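Local coordinates for protein cyclopenase asqI (Emericella nidulans, PDB 5YY3) that is a zinc-dependent cyclopenase that converts 4'-methoxycyclopenin into 4'-methoxyviridicatin, with release of methyl isocyanate, in aspoquinolone biosynthesis, at residues 572-577 and 625-630. Residues are numbered along the deposited sequence; the frame is centred on the assembly and turned at random.
Sequences PFVAFC and TIISNA
Ile627 does all the reaching from its side, setting one branch against Phe576 and the other against Val574. The tight half is at the phenylalanine: methyl CG2 of Ile627 comes in at the edge of the ring, close to its plane, and sits 3.6 Å from both CD2 and CE2 of Phe576. The two side chains cross at about a right angle. Phe576 has CG anti to its own backbone N (chi1 161°), which swings the ring over to Ile627 although its CB does not aim there; the ring also packs edge-to-face with Phe606. Strand 571-580 runs between strands 487-497 and 636-644 in the sheet of the hemocyanin-type Ig-like domain, and Ile627 packs against it from the type I turn Ile626-Asn629, within residues 625-630. Asn629 N hydrogen-bonds to Ile626 O across that turn at 3.1 Å. The looser half is the meeting of Val574 and Ile627, tip to tip, with CG1 of the valine 4.2 Å from CD1 of the isoleucine. No hydrogen bond crosses between the segments. Beyond Ile627 the chain leaves the buried interface; Ser628, its OG hydrogen-bonded to Arg624 O, and Ala630 are exposed to solvent.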
ATOM      1  N   PRO A 572      -5.524 -12.524 -18.088  1.00 32.21           N
ATOM      2  CA  PRO A 572      -5.607 -13.708 -18.956  1.00 27.86           C
ATOM      3  C   PRO A 572      -6.244 -14.920 -18.275  1.00 27.34           C
ATOM      4  O   PRO A 572      -5.872 -15.301 -17.169  1.00 21.56           O
ATOM      5  CB  PRO A 572      -4.136 -13.976 -19.334  1.00 24.62           C
ATOM      6  CG  PRO A 572      -3.334 -13.305 -18.288  1.00 38.20           C
ATOM      7  CD  PRO A 572      -4.134 -12.130 -17.795  1.00 30.93           C
ATOM      8  N   PHE A 573      -7.226 -15.508 -18.956  1.00 24.55           N
ATOM      9  CA  PHE A 573      -7.854 -16.749 -18.510  1.00 22.07           C
ATOM     10  C   PHE A 573      -7.784 -17.782 -19.622  1.00 23.71           C
ATOM     11  O   PHE A 573      -7.517 -17.450 -20.769  1.00 24.04           O
ATOM     12  CB  PHE A 573      -9.310 -16.515 -18.106  1.00 23.26           C
ATOM     13  CG  PHE A 573      -9.474 -15.877 -16.757  1.00 21.13           C
ATOM     14  CD1 PHE A 573      -9.081 -14.560 -16.542  1.00 22.89           C
ATOM     15  CD2 PHE A 573     -10.051 -16.581 -15.707  1.00 22.73           C
ATOM     16  CE1 PHE A 573      -9.240 -13.954 -15.297  1.00 22.99           C
ATOM     17  CE2 PHE A 573     -10.208 -15.985 -14.462  1.00 23.25           C
ATOM     18  CZ  PHE A 573      -9.794 -14.655 -14.257  1.00 19.19           C
ATOM     19  N   VAL A 574      -8.023 -19.040 -19.290  1.00 25.54           N
ATOM     20  CA  VAL A 574      -8.108 -20.068 -20.316  1.00 23.46           C
ATOM     21  C   VAL A 574      -9.503 -20.681 -20.302  1.00 24.91           C
ATOM     22  O   VAL A 574     -10.054 -20.957 -19.230  1.00 25.10           O
ATOM     23  CB  VAL A 574      -7.049 -21.169 -20.106  1.00 22.58           C
ATOM     24  CG1 VAL A 574      -7.241 -22.304 -21.112  1.00 21.04           C
ATOM     25  CG2 VAL A 574      -5.647 -20.576 -20.212  1.00 27.13           C
ATOM     26  N   ALA A 575     -10.087 -20.855 -21.482  1.00 25.61           N
ATOM     27  CA  ALA A 575     -11.358 -21.552 -21.610  1.00 21.57           C
ATOM     28  C   ALA A 575     -11.101 -22.972 -22.068  1.00 24.45           C
ATOM     29  O   ALA A 575     -10.231 -23.214 -22.891  1.00 27.71           O
ATOM     30  CB  ALA A 575     -12.276 -20.847 -22.574  1.00 21.03           C
ATOM     31  N   PHE A 576     -11.864 -23.904 -21.512  1.00 21.90           N
ATOM     32  CA  PHE A 576     -11.711 -25.321 -21.774  1.00 22.72           C
ATOM     33  C   PHE A 576     -13.081 -25.888 -22.114  1.00 24.23           C
ATOM     34  O   PHE A 576     -14.070 -25.579 -21.445  1.00 24.48           O
ATOM     35  CB  PHE A 576     -11.100 -26.022 -20.549  1.00 20.35           C
ATOM     36  CG  PHE A 576     -11.312 -27.510 -20.511  1.00 22.45           C
ATOM     37  CD1 PHE A 576     -12.465 -28.049 -19.952  1.00 24.19           C
ATOM     38  CD2 PHE A 576     -10.340 -28.375 -20.987  1.00 22.20           C
ATOM     39  CE1 PHE A 576     -12.654 -29.406 -19.888  1.00 20.15           C
ATOM     40  CE2 PHE A 576     -10.525 -29.748 -20.927  1.00 22.56           C
ATOM     41  CZ  PHE A 576     -11.679 -30.263 -20.381  1.00 25.57           C
ATOM     42  N   CYS A 577     -13.138 -26.705 -23.160  1.00 23.32           N
ATOM     43  CA  CYS A 577     -14.385 -27.326 -23.550  1.00 23.54           C
ATOM     44  C   CYS A 577     -14.126 -28.785 -23.890  1.00 24.93           C
ATOM     45  O   CYS A 577     -13.249 -29.115 -24.695  1.00 24.96           O
ATOM     46  CB  CYS A 577     -15.031 -26.598 -24.737  1.00 25.16           C
ATOM     47  SG  CYS A 577     -16.764 -27.146 -25.017  1.00 24.30           S
ATOM     48  N   THR A 625      -0.745 -29.090 -21.402  1.00 28.14           N
ATOM     49  CA  THR A 625      -0.299 -29.794 -22.607  1.00 26.26           C
ATOM     50  C   THR A 625      -1.455 -30.581 -23.226  1.00 29.70           C
ATOM     51  O   THR A 625      -1.650 -30.557 -24.445  1.00 30.04           O
ATOM     52  CB  THR A 625       0.883 -30.752 -22.345  1.00 27.69           C
ATOM     53  OG1 THR A 625       0.565 -31.633 -21.258  1.00 28.72           O
ATOM     54  CG2 THR A 625       2.149 -29.980 -22.008  1.00 28.63           C
ATOM     55  N   ILE A 626      -2.237 -31.244 -22.381  1.00 24.49           N
ATOM     56  CA  ILE A 626      -3.331 -32.088 -22.846  1.00 26.64           C
ATOM     57  C   ILE A 626      -4.404 -31.267 -23.532  1.00 25.50           C
ATOM     58  O   ILE A 626      -4.891 -31.632 -24.597  1.00 27.69           O
ATOM     59  CB  ILE A 626      -3.949 -32.888 -21.680  1.00 27.59           C
ATOM     60  CG1 ILE A 626      -3.005 -34.031 -21.281  1.00 28.35           C
ATOM     61  CG2 ILE A 626      -5.332 -33.423 -22.047  1.00 22.55           C
ATOM     62  CD1 ILE A 626      -3.400 -34.704 -19.991  1.00 30.30           C
ATOM     63  N   ILE A 627      -4.752 -30.133 -22.944  1.00 23.28           N
ATOM     64  CA  ILE A 627      -5.853 -29.374 -23.486  1.00 25.95           C
ATOM     65  C   ILE A 627      -5.377 -28.505 -24.652  1.00 30.64           C
ATOM     66  O   ILE A 627      -6.168 -27.792 -25.269  1.00 31.31           O
ATOM     67  CB  ILE A 627      -6.537 -28.519 -22.398  1.00 28.33           C
ATOM     68  CG1 ILE A 627      -5.651 -27.351 -21.950  1.00 28.18           C
ATOM     69  CG2 ILE A 627      -6.941 -29.395 -21.214  1.00 24.91           C
ATOM     70  CD1 ILE A 627      -6.375 -26.381 -21.072  1.00 20.75           C
ATOM     71  N   SER A 628      -4.083 -28.580 -24.952  1.00 30.47           N
ATOM     72  CA  SER A 628      -3.535 -27.936 -26.146  1.00 32.40           C
ATOM     73  C   SER A 628      -3.222 -28.962 -27.234  1.00 32.27           C
ATOM     74  O   SER A 628      -2.643 -28.636 -28.269  1.00 34.57           O
ATOM     75  CB  SER A 628      -2.266 -27.159 -25.802  1.00 26.83           C
ATOM     76  OG  SER A 628      -2.570 -26.081 -24.956  1.00 39.80           O
ATOM     77  N   ASN A 629      -3.575 -30.213 -26.987  1.00 30.24           N
ATOM     78  CA  ASN A 629      -3.232 -31.268 -27.928  1.00 32.48           C
ATOM     79  C   ASN A 629      -4.439 -31.679 -28.760  1.00 30.19           C
ATOM     80  O   ASN A 629      -5.121 -32.669 -28.452  1.00 33.70           O
ATOM     81  CB  ASN A 629      -2.651 -32.473 -27.195  1.00 30.24           C
ATOM     82  CG  ASN A 629      -1.866 -33.385 -28.119  1.00 36.09           C
ATOM     83  OD1 ASN A 629      -2.190 -33.524 -29.301  1.00 35.57           O
ATOM     84  ND2 ASN A 629      -0.825 -34.013 -27.583  1.00 35.37           N
ATOM     85  N   ALA A 630      -4.687 -30.909 -29.816  1.00 35.14           N
ATOM     86  CA  ALA A 630      -5.827 -31.136 -30.697  1.00 33.16           C
ATOM     87  C   ALA A 630      -5.716 -32.479 -31.413  1.00 31.11           C
ATOM     88  O   ALA A 630      -6.719 -33.112 -31.738  1.00 37.44           O
ATOM     89  CB  ALA A 630      -5.949 -30.000 -31.700  1.00 34.25           C
TER